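Local coordinates for uncharacterized protein AF_0924 (Archaeoglobus fulgidus, PDB 3DT5) that is of unknown function but, through this C-terminal domain of a predicted membrane protein, binds a calcium ion in the crystal, at residues Asp21-Leu30 with Ile50-Gly59; Ala33-Glu44 with Lys76-Thr84. All blocks are in the same frame, centred on the assembly; numbering follows the deposited sequence. Where two conformers were deposited one is given.

Contact 1: Asp21-Leu30 with Ile50-Gly59; sequences DRLEKFYIPL and IITCRRYLAG. With EDO (1,2-ethanediol), chain C.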
loop_
_atom_site.group_PDB
_atom_site.type_symbol
_atom_site.label_atom_id
_atom_site.label_comp_id
_atom_site.label_asym_id
_atom_site.label_seq_id
_atom_site.Cartn_x
_atom_site.Cartn_y
_atom_site.Cartn_z
ATOM N N ASP A 21 5.417 6.014 12.750
ATOM C CA ASP A 21 4.200 5.177 12.846
ATOM C C ASP A 21 3.433 5.149 11.509
ATOM O O ASP A 21 2.912 4.109 11.137
ATOM C CB ASP A 21 3.229 5.627 13.941
ATOM C CG ASP A 21 3.739 5.353 15.346
ATOM O OD1 ASP A 21 4.718 4.593 15.500
ATOM O OD2 ASP A 21 3.155 5.905 16.302
ATOM N N ARG A 22 3.350 6.284 10.818
ATOM C CA ARG A 22 2.700 6.300 9.517
ATOM C C ARG A 22 3.453 5.345 8.557
ATOM O O ARG A 22 2.812 4.527 7.873
ATOM C CB ARG A 22 2.623 7.726 8.940
ATOM C CG ARG A 22 1.823 8.727 9.779
ATOM C CD ARG A 22 1.775 10.070 8.982
ATOM N NE ARG A 22 0.820 9.979 7.876
ATOM C CZ ARG A 22 0.794 10.772 6.799
ATOM N NH1 ARG A 22 1.609 11.821 6.672
ATOM N NH2 ARG A 22 -0.118 10.555 5.867
ATOM N N LEU A 23 4.774 5.487 8.450
ATOM C CA LEU A 23 5.579 4.619 7.588
ATOM C C LEU A 23 5.458 3.153 7.979
ATOM O O LEU A 23 5.238 2.274 7.124
ATOM C CB LEU A 23 7.056 5.027 7.594
ATOM C CG LEU A 23 7.308 6.438 7.037
ATOM C CD1 LEU A 23 8.771 6.842 7.320
ATOM C CD2 LEU A 23 7.017 6.504 5.520
ATOM N N GLU A 24 5.613 2.864 9.271
ATOM C CA GLU A 24 5.712 1.482 9.700
ATOM C C GLU A 24 4.362 0.793 9.792
ATOM O O GLU A 24 4.296 -0.413 9.648
ATOM C CB GLU A 24 6.423 1.351 11.038
ATOM C CG GLU A 24 7.919 1.683 10.966
ATOM C CD GLU A 24 8.581 1.693 12.352
ATOM O OE1 GLU A 24 7.920 1.316 13.365
ATOM O OE2 GLU A 24 9.785 2.054 12.429
ATOM N N LYS A 25 3.298 1.528 10.072
ATOM C CA LYS A 25 2.016 0.850 10.340
ATOM C C LYS A 25 1.101 0.951 9.111
ATOM O O LYS A 25 0.090 0.267 9.044
ATOM C CB LYS A 25 1.299 1.418 11.589
ATOM C CG LYS A 25 2.076 1.183 12.935
ATOM C CD LYS A 25 1.316 1.870 14.065
ATOM C CE LYS A 25 1.996 1.663 15.379
ATOM N NZ LYS A 25 0.967 1.497 16.466
ATOM N N PHE A 26 1.429 1.832 8.180
ATOM C CA PHE A 26 0.546 2.038 7.037
ATOM C C PHE A 26 1.288 1.890 5.708
ATOM O O PHE A 26 1.041 0.930 4.991
ATOM C CB PHE A 26 -0.190 3.410 7.110
ATOM C CG PHE A 26 -1.174 3.585 5.964
ATOM C CD1 PHE A 26 -2.489 3.107 6.069
ATOM C CD2 PHE A 26 -0.750 4.136 4.775
ATOM C CE1 PHE A 26 -3.408 3.206 5.006
ATOM C CE2 PHE A 26 -1.653 4.248 3.667
ATOM C CZ PHE A 26 -2.967 3.770 3.796
ATOM N N TYR A 27 2.216 2.802 5.411
ATOM C CA TYR A 27 2.797 2.843 4.058
ATOM C C TYR A 27 3.582 1.571 3.731
ATOM O O TYR A 27 3.348 0.937 2.720
ATOM C CB TYR A 27 3.683 4.074 3.882
ATOM C CG TYR A 27 2.832 5.317 3.805
ATOM C CD1 TYR A 27 2.105 5.607 2.636
ATOM C CD2 TYR A 27 2.638 6.113 4.927
ATOM C CE1 TYR A 27 1.234 6.727 2.592
ATOM C CE2 TYR A 27 1.776 7.227 4.897
ATOM C CZ TYR A 27 1.093 7.523 3.715
ATOM O OH TYR A 27 0.241 8.588 3.638
ATOM N N ILE A 28 4.529 1.224 4.591
ATOM C CA ILE A 28 5.382 0.061 4.315
ATOM C C ILE A 28 4.583 -1.260 4.239
ATOM O O ILE A 28 4.730 -2.002 3.268
ATOM C CB ILE A 28 6.577 -0.007 5.295
ATOM C CG1 ILE A 28 7.482 1.216 5.052
ATOM C CG2 ILE A 28 7.373 -1.388 5.143
ATOM C CD1 ILE A 28 8.506 1.487 6.132
ATOM N N PRO A 29 3.727 -1.568 5.252
ATOM C CA PRO A 29 2.984 -2.826 5.076
ATOM C C PRO A 29 2.085 -2.859 3.853
ATOM O O PRO A 29 1.981 -3.900 3.225
ATOM C CB PRO A 29 2.158 -2.982 6.368
ATOM C CG PRO A 29 2.431 -1.799 7.177
ATOM C CD PRO A 29 3.479 -0.933 6.551
ATOM N N LEU A 30 1.417 -1.748 3.508
ATOM C CA LEU A 30 0.480 -1.814 2.370
ATOM C C LEU A 30 1.274 -1.935 1.050
ATOM O O LEU A 30 0.885 -2.715 0.129
ATOM C CB LEU A 30 -0.378 -0.528 2.318
ATOM C CG LEU A 30 -1.537 -0.581 1.294
ATOM C CD1 LEU A 30 -2.472 -1.801 1.585
ATOM C CD2 LEU A 30 -2.333 0.736 1.406
ATOM N N ILE A 50 -5.668 -2.628 7.146
ATOM C CA ILE A 50 -4.962 -1.367 6.768
ATOM C C ILE A 50 -5.899 -0.327 6.141
ATOM O O ILE A 50 -5.820 0.866 6.453
ATOM C CB ILE A 50 -3.726 -1.646 5.858
ATOM C CG1 ILE A 50 -2.661 -2.372 6.668
ATOM C CG2 ILE A 50 -3.163 -0.347 5.266
ATOM C CD1 ILE A 50 -1.570 -3.037 5.768
ATOM N N ILE A 51 -6.783 -0.775 5.250
ATOM C CA ILE A 51 -7.571 0.160 4.464
ATOM C C ILE A 51 -8.855 0.551 5.188
ATOM O O ILE A 51 -9.636 1.358 4.670
ATOM C CB ILE A 51 -7.794 -0.325 3.010
ATOM C CG1 ILE A 51 -8.840 -1.485 3.005
ATOM C CG2 ILE A 51 -6.390 -0.618 2.357
ATOM C CD1 ILE A 51 -9.102 -2.180 1.615
ATOM N N THR A 52 -9.038 0.047 6.404
ATOM C CA THR A 52 -10.174 0.482 7.231
ATOM C C THR A 52 -9.618 1.097 8.504
ATOM O O THR A 52 -9.578 2.326 8.664
ATOM C CB THR A 52 -11.174 -0.667 7.516
ATOM O OG1 THR A 52 -10.476 -1.813 8.040
ATOM C CG2 THR A 52 -11.891 -1.089 6.224
ATOM N N CYS A 53 -9.157 0.222 9.361
ATOM C CA CYS A 53 -8.643 0.561 10.675
ATOM C C CYS A 53 -7.401 1.476 10.669
ATOM O O CYS A 53 -7.135 2.153 11.651
ATOM C CB CYS A 53 -8.294 -0.747 11.371
ATOM S SG CYS A 53 -7.453 -0.535 12.891
ATOM N N ARG A 54 -6.615 1.445 9.593
ATOM C CA ARG A 54 -5.401 2.295 9.552
ATOM C C ARG A 54 -5.499 3.454 8.593
ATOM O O ARG A 54 -4.503 4.154 8.379
ATOM C CB ARG A 54 -4.139 1.467 9.310
ATOM C CG ARG A 54 -4.039 0.354 10.338
ATOM C CD ARG A 54 -2.693 -0.251 10.396
ATOM N NE ARG A 54 -2.698 -1.501 11.159
ATOM C CZ ARG A 54 -1.687 -2.381 11.162
ATOM N NH1 ARG A 54 -0.556 -2.146 10.459
ATOM N NH2 ARG A 54 -1.806 -3.498 11.879
ATOM N N ARG A 55 -6.701 3.736 8.087
ATOM C CA ARG A 55 -6.895 4.954 7.271
ATOM C C ARG A 55 -6.504 6.229 7.978
ATOM O O ARG A 55 -6.114 7.197 7.334
ATOM C CB ARG A 55 -8.366 5.071 6.824
ATOM C CG ARG A 55 -8.709 4.103 5.723
ATOM C CD ARG A 55 -10.158 4.266 5.338
ATOM N NE ARG A 55 -10.330 5.101 4.150
ATOM C CZ ARG A 55 -10.281 4.667 2.885
ATOM N NH1 ARG A 55 -10.044 3.377 2.607
ATOM N NH2 ARG A 55 -10.498 5.546 1.893
ATOM N N TYR A 56 -6.586 6.252 9.307
ATOM C CA TYR A 56 -6.206 7.465 10.015
ATOM C C TYR A 56 -4.723 7.815 9.819
ATOM O O TYR A 56 -4.300 8.898 10.196
ATOM C CB TYR A 56 -6.550 7.380 11.497
ATOM C CG TYR A 56 -5.653 6.455 12.285
ATOM C CD1 TYR A 56 -4.590 6.962 13.034
ATOM C CD2 TYR A 56 -5.871 5.065 12.286
ATOM C CE1 TYR A 56 -3.722 6.108 13.740
ATOM C CE2 TYR A 56 -5.025 4.220 12.988
ATOM C CZ TYR A 56 -3.968 4.762 13.720
ATOM O OH TYR A 56 -3.122 3.923 14.407
ATOM N N LEU A 57 -3.944 6.919 9.211
ATOM C CA LEU A 57 -2.525 7.181 8.991
ATOM C C LEU A 57 -2.241 7.683 7.549
ATOM O O LEU A 57 -1.134 8.167 7.246
ATOM C CB LEU A 57 -1.706 5.927 9.307
ATOM C CG LEU A 57 -1.735 5.540 10.792
ATOM C CD1 LEU A 57 -1.213 4.123 10.906
ATOM C CD2 LEU A 57 -0.902 6.553 11.663
ATOM N N ALA A 58 -3.262 7.622 6.698
ATOM C CA ALA A 58 -3.113 7.956 5.265
ATOM C C ALA A 58 -3.282 9.506 5.081
ATOM O O ALA A 58 -4.013 10.154 5.858
ATOM C CB ALA A 58 -4.169 7.218 4.453
ATOM N N GLY A 59 -2.648 10.045 4.043
ATOM C CA GLY A 59 -2.858 11.436 3.622
ATOM C C GLY A 59 -4.206 11.603 2.927
ATOM O O GLY A 59 -4.822 10.623 2.465
HETATM C C1 EDO C . 2.345 12.787 2.513
HETATM O O1 EDO C . 1.939 13.925 1.754
HETATM C C2 EDO C . 1.065 12.020 2.878
HETATM O O2 EDO C . 0.507 12.658 3.995
#
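Phe26 and Leu57 meet because Phe26 holds CG anti to its backbone N (chi1 -176°), which swings the ring off helix 16-35 and into the chain that follows helix 43-52, while a bend at chi3 (76°) turns the Arg22 guanidinium onto the carbonyl of Leu57. A flat ring suits the place because the small Ala58 can lie close over one face, CB 3.7 Å from Phe26 CZ, in a CH-pi contact; Ile50 CG2 meets the ring obliquely, 3.6 Å from Phe26 CE1. Leu57 lies antiparallel alongside Phe26, with CD1 against Lys25 CB. A guanidinium offers several in-plane N-H groups, so Arg22 can hold Leu57 O with NE at 2.7 Å and NH2 at 2.9 Å, both from one face of the carbonyl plane, and still bond O2 of an ethanediol, probably a crystallisation additive, through NH1 and NH2. Farther along helix 16-35, the extended Arg54 gives NH1 to Lys25 O at 2.9 Å, a nearly straight bond (168°). Glu104 of helix 88-116 accepts from Gly59 N and is hydrogen-bonded to Tyr27 OH. Each segment thus lends one arginine to a main-chain carbonyl of the other, implying that polar bonding fixes main-chain positions, with Phe26 and Leu57 packed between.

Contact 2: Ala33-Glu44 with Lys76-Thr84; sequences AFSSYVYTAQTE and KIAGSANWT. With CA (calcium ion), chain B.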
loop_
_atom_site.group_PDB
_atom_site.type_symbol
_atom_site.label_atom_id
_atom_site.label_comp_id
_atom_site.label_asym_id
_atom_site.label_seq_id
_atom_site.Cartn_x
_atom_site.Cartn_y
_atom_site.Cartn_z
ATOM N N ALA A 33 2.421 -5.577 0.805
ATOM C CA ALA A 33 1.294 -6.459 0.447
ATOM C C ALA A 33 1.046 -6.518 -1.048
ATOM O O ALA A 33 0.549 -7.533 -1.540
ATOM C CB ALA A 33 -0.029 -5.993 1.184
ATOM N N PHE A 34 1.335 -5.427 -1.760
ATOM C CA PHE A 34 1.092 -5.379 -3.219
ATOM C C PHE A 34 2.348 -5.439 -4.082
ATOM O O PHE A 34 2.255 -5.325 -5.293
ATOM C CB PHE A 34 0.246 -4.137 -3.554
ATOM C CG PHE A 34 -1.192 -4.306 -3.125
ATOM C CD1 PHE A 34 -2.085 -4.985 -3.946
ATOM C CD2 PHE A 34 -1.617 -3.872 -1.871
ATOM C CE1 PHE A 34 -3.433 -5.169 -3.532
ATOM C CE2 PHE A 34 -2.950 -4.061 -1.457
ATOM C CZ PHE A 34 -3.842 -4.719 -2.300
ATOM N N SER A 35 3.505 -5.642 -3.457
ATOM C CA SER A 35 4.754 -5.650 -4.208
ATOM C C SER A 35 5.795 -6.698 -3.776
ATOM O O SER A 35 6.714 -7.005 -4.535
ATOM C CB SER A 35 5.375 -4.249 -4.208
ATOM O OG SER A 35 5.876 -3.909 -2.936
ATOM N N SER A 36 5.672 -7.242 -2.578
ATOM C CA SER A 36 6.633 -8.230 -2.164
ATOM C C SER A 36 5.977 -9.634 -2.222
ATOM O O SER A 36 4.751 -9.763 -2.197
ATOM C CB SER A 36 7.218 -7.854 -0.801
ATOM O OG SER A 36 6.710 -8.655 0.226
ATOM N N TYR A 37 6.772 -10.679 -2.367
ATOM C CA TYR A 37 6.200 -12.029 -2.541
ATOM C C TYR A 37 5.569 -12.654 -1.290
ATOM O O TYR A 37 4.892 -13.690 -1.372
ATOM C CB TYR A 37 7.269 -12.969 -3.092
ATOM C CG TYR A 37 7.642 -12.670 -4.513
ATOM C CD1 TYR A 37 6.848 -11.848 -5.302
ATOM C CD2 TYR A 37 8.784 -13.237 -5.086
ATOM C CE1 TYR A 37 7.174 -11.573 -6.616
ATOM C CE2 TYR A 37 9.122 -12.965 -6.414
ATOM C CZ TYR A 37 8.299 -12.136 -7.163
ATOM O OH TYR A 37 8.616 -11.835 -8.457
ATOM N N VAL A 38 5.778 -12.025 -0.144
ATOM C CA VAL A 38 5.204 -12.468 1.134
ATOM C C VAL A 38 3.672 -12.541 1.097
ATOM O O VAL A 38 3.003 -11.617 0.667
ATOM C CB VAL A 38 5.657 -11.539 2.271
ATOM C CG1 VAL A 38 4.942 -11.883 3.574
ATOM C CG2 VAL A 38 7.208 -11.644 2.454
ATOM N N TYR A 39 3.120 -13.663 1.523
ATOM C CA TYR A 39 1.687 -13.878 1.460
ATOM C C TYR A 39 1.414 -14.973 2.450
ATOM O O TYR A 39 2.176 -15.951 2.502
ATOM C CB TYR A 39 1.231 -14.342 0.052
ATOM C CG TYR A 39 -0.211 -14.782 0.075
ATOM C CD1 TYR A 39 -1.255 -13.843 -0.020
ATOM C CD2 TYR A 39 -0.550 -16.128 0.287
ATOM C CE1 TYR A 39 -2.621 -14.251 0.051
ATOM C CE2 TYR A 39 -1.909 -16.539 0.385
ATOM C CZ TYR A 39 -2.927 -15.589 0.247
ATOM O OH TYR A 39 -4.256 -15.967 0.355
ATOM N N THR A 40 0.364 -14.804 3.253
ATOM C CA THR A 40 -0.019 -15.772 4.300
ATOM C C THR A 40 -1.513 -15.880 4.272
ATOM O O THR A 40 -2.160 -15.112 3.555
ATOM C CB THR A 40 0.358 -15.272 5.708
ATOM O OG1 THR A 40 -0.435 -14.104 6.039
ATOM C CG2 THR A 40 1.836 -14.930 5.742
ATOM N N ALA A 41 -2.073 -16.795 5.062
ATOM C CA ALA A 41 -3.517 -16.890 5.156
ATOM C C ALA A 41 -4.132 -15.634 5.808
ATOM O O ALA A 41 -5.365 -15.513 5.894
ATOM C CB ALA A 41 -3.894 -18.131 5.983
ATOM N N GLN A 42 -3.287 -14.741 6.325
ATOM C CA GLN A 42 -3.773 -13.553 7.021
ATOM C C GLN A 42 -3.626 -12.275 6.183
ATOM O O GLN A 42 -4.117 -11.221 6.577
ATOM C CB GLN A 42 -3.037 -13.383 8.348
ATOM C CG GLN A 42 -3.508 -14.353 9.428
ATOM C CD GLN A 42 -2.951 -15.742 9.204
ATOM O OE1 GLN A 42 -1.748 -15.922 8.975
ATOM N NE2 GLN A 42 -3.823 -16.734 9.245
ATOM N N THR A 43 -2.960 -12.369 5.039
ATOM C CA THR A 43 -2.671 -11.190 4.230
ATOM C C THR A 43 -3.911 -10.440 3.747
ATOM O O THR A 43 -3.940 -9.225 3.828
ATOM C CB THR A 43 -1.765 -11.513 3.046
ATOM O OG1 THR A 43 -0.588 -12.141 3.568
ATOM C CG2 THR A 43 -1.312 -10.192 2.299
ATOM N N GLU A 44 -4.924 -11.134 3.232
ATOM C CA GLU A 44 -6.106 -10.383 2.783
ATOM C C GLU A 44 -6.723 -9.630 3.958
ATOM O O GLU A 44 -7.167 -8.476 3.803
ATOM C CB GLU A 44 -7.146 -11.350 2.179
ATOM C CG GLU A 44 -6.695 -12.030 0.875
ATOM C CD GLU A 44 -7.890 -12.510 0.025
ATOM O OE1 GLU A 44 -9.063 -12.227 0.381
ATOM O OE2 GLU A 44 -7.671 -13.166 -1.018
ATOM N N LYS A 76 -4.956 -14.581 -4.512
ATOM C CA LYS A 76 -3.728 -15.172 -5.092
ATOM C C LYS A 76 -4.050 -16.669 -5.390
ATOM O O LYS A 76 -4.501 -17.395 -4.510
ATOM C CB LYS A 76 -2.529 -15.077 -4.121
ATOM C CG LYS A 76 -2.110 -13.629 -3.918
ATOM C CD LYS A 76 -0.640 -13.501 -3.595
ATOM C CE LYS A 76 -0.247 -12.019 -3.238
ATOM N NZ LYS A 76 1.260 -11.868 -3.233
ATOM N N ILE A 77 -3.833 -17.074 -6.639
ATOM C CA ILE A 77 -4.248 -18.390 -7.134
ATOM C C ILE A 77 -3.032 -19.071 -7.735
ATOM O O ILE A 77 -2.126 -18.370 -8.226
ATOM C CB ILE A 77 -5.295 -18.174 -8.228
ATOM C CG1 ILE A 77 -6.532 -17.466 -7.615
ATOM C CG2 ILE A 77 -5.675 -19.469 -8.924
ATOM C CD1 ILE A 77 -7.415 -16.713 -8.695
ATOM N N ALA A 78 -2.992 -20.422 -7.661
ATOM C CA ALA A 78 -2.044 -21.258 -8.412
ATOM C C ALA A 78 -0.603 -21.102 -7.963
ATOM O O ALA A 78 0.305 -21.454 -8.731
ATOM C CB ALA A 78 -2.148 -21.003 -9.920
ATOM N N GLY A 79 -0.397 -20.535 -6.768
ATOM C CA GLY A 79 0.972 -20.278 -6.276
ATOM C C GLY A 79 1.565 -18.961 -6.784
ATOM O O GLY A 79 2.703 -18.649 -6.470
ATOM N N SER A 80 0.797 -18.197 -7.574
ATOM C CA SER A 80 1.272 -16.912 -8.099
ATOM C C SER A 80 1.476 -15.872 -6.972
ATOM O O SER A 80 0.767 -15.879 -5.942
ATOM C CB SER A 80 0.270 -16.358 -9.139
ATOM O OG SER A 80 0.749 -15.123 -9.680
ATOM N N ALA A 81 2.445 -14.973 -7.157
ATOM C CA ALA A 81 2.574 -13.804 -6.318
ATOM C C ALA A 81 1.583 -12.703 -6.729
ATOM O O ALA A 81 1.478 -11.679 -6.033
ATOM C CB ALA A 81 4.048 -13.260 -6.352
ATOM N N ASN A 82 0.873 -12.872 -7.853
ATOM C CA ASN A 82 -0.009 -11.789 -8.300
ATOM C C ASN A 82 -1.338 -11.891 -7.628
ATOM O O ASN A 82 -1.832 -13.002 -7.407
ATOM C CB ASN A 82 -0.268 -11.830 -9.810
ATOM C CG ASN A 82 0.975 -11.492 -10.612
ATOM O OD1 ASN A 82 1.810 -10.658 -10.208
ATOM N ND2 ASN A 82 1.150 -12.203 -11.724
ATOM N N TRP A 83 -1.906 -10.721 -7.311
ATOM C CA TRP A 83 -3.293 -10.630 -6.900
ATOM C C TRP A 83 -4.134 -10.653 -8.192
ATOM O O TRP A 83 -3.939 -9.832 -9.075
ATOM C CB TRP A 83 -3.563 -9.322 -6.136
ATOM C CG TRP A 83 -2.934 -9.275 -4.773
ATOM C CD1 TRP A 83 -1.803 -8.555 -4.405
ATOM C CD2 TRP A 83 -3.370 -9.975 -3.617
ATOM N NE1 TRP A 83 -1.533 -8.767 -3.059
ATOM C CE2 TRP A 83 -2.503 -9.607 -2.549
ATOM C CE3 TRP A 83 -4.461 -10.842 -3.352
ATOM C CZ2 TRP A 83 -2.637 -10.138 -1.249
ATOM C CZ3 TRP A 83 -4.622 -11.327 -2.028
ATOM C CH2 TRP A 83 -3.716 -10.968 -1.004
ATOM N N THR A 84 -5.041 -11.623 -8.294
ATOM C CA THR A 84 -5.914 -11.724 -9.466
ATOM C C THR A 84 -7.208 -11.024 -9.097
ATOM O O THR A 84 -7.889 -11.439 -8.149
ATOM C CB THR A 84 -6.238 -13.195 -9.827
ATOM O OG1 THR A 84 -5.043 -13.815 -10.311
ATOM C CG2 THR A 84 -7.320 -13.281 -10.962
HETATM CA CA CA B . -10.056 -13.049 -1.782
HETATM O O HOH W 1 1.170 -10.288 -0.912
HETATM O O HOH W 2 -5.956 -14.974 -1.681
#
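Direct hydrogen bonding between the segments rests on Trp83, whose indole NE1 donates to Ala33 O at 2.9 Å, almost straight (175°) and with the acceptor in the ring plane; tryptophan can thus be buried with the one polar atom of its side chain satisfied. Aromatic packing surrounds the same side chain. A near-trans chi1 (170°) carries the Tyr39 ring toward the indole, whose face it meets edge-on in an offset edge-to-face pair, CE1 standing 3.6 Å from Trp83 CH2, while Phe34 meets the pyrrole side obliquely. Among aliphatic contacts, Thr43 CG2 and Glu44 CG touch the indole rim, and the long chain of Lys76 lays CE over the indole face, 3.3 Å above its plane and offset toward the rim, while CD touches Tyr39 CD1. Waters bridge the polar ends. Lys76 NZ donates to Ala81 O and to a water near Ala33 O and Val38 O; a second links Tyr39 OH, Glu44 OE2 and Lys76 N. For the metal, Glu44 supplies both carboxylate oxygens to calcium at 2.5 Å, and Lys71, Ala74 and Asp75 complete the protein ligands. Trp83 sits on the central strand of the small mixed sheet, backbone hydrogen-bonded to Leu129 and Gly131, and packs where helix 16-35 ends and helix 43-52 begins, with Ile47 and Phe70 also against its ring.

In the fold
From the N terminus, helix 16-35 supplies the first segment of contact 1 and then, at its C-terminal end, the first of contact 2. Helix 43-52 follows, its start belonging to contact 2 and its end to contact 1. Contact 1 closes the shorter loop, bringing residues 50-59 back against residues 21-30. Contact 2 closes a longer one through the rest of helix 43-52, helix 60-65 and strand 74-75, returning residues 76-84 to residues 33-44. Because the segments alternate along the chain, the two closures cross instead of nesting. Their centres lie about 19 Å apart. Contact 1 ties helix 16-35 to the turn after helix 43-52; contact 2 joins both helices to the sheet beside the calcium site.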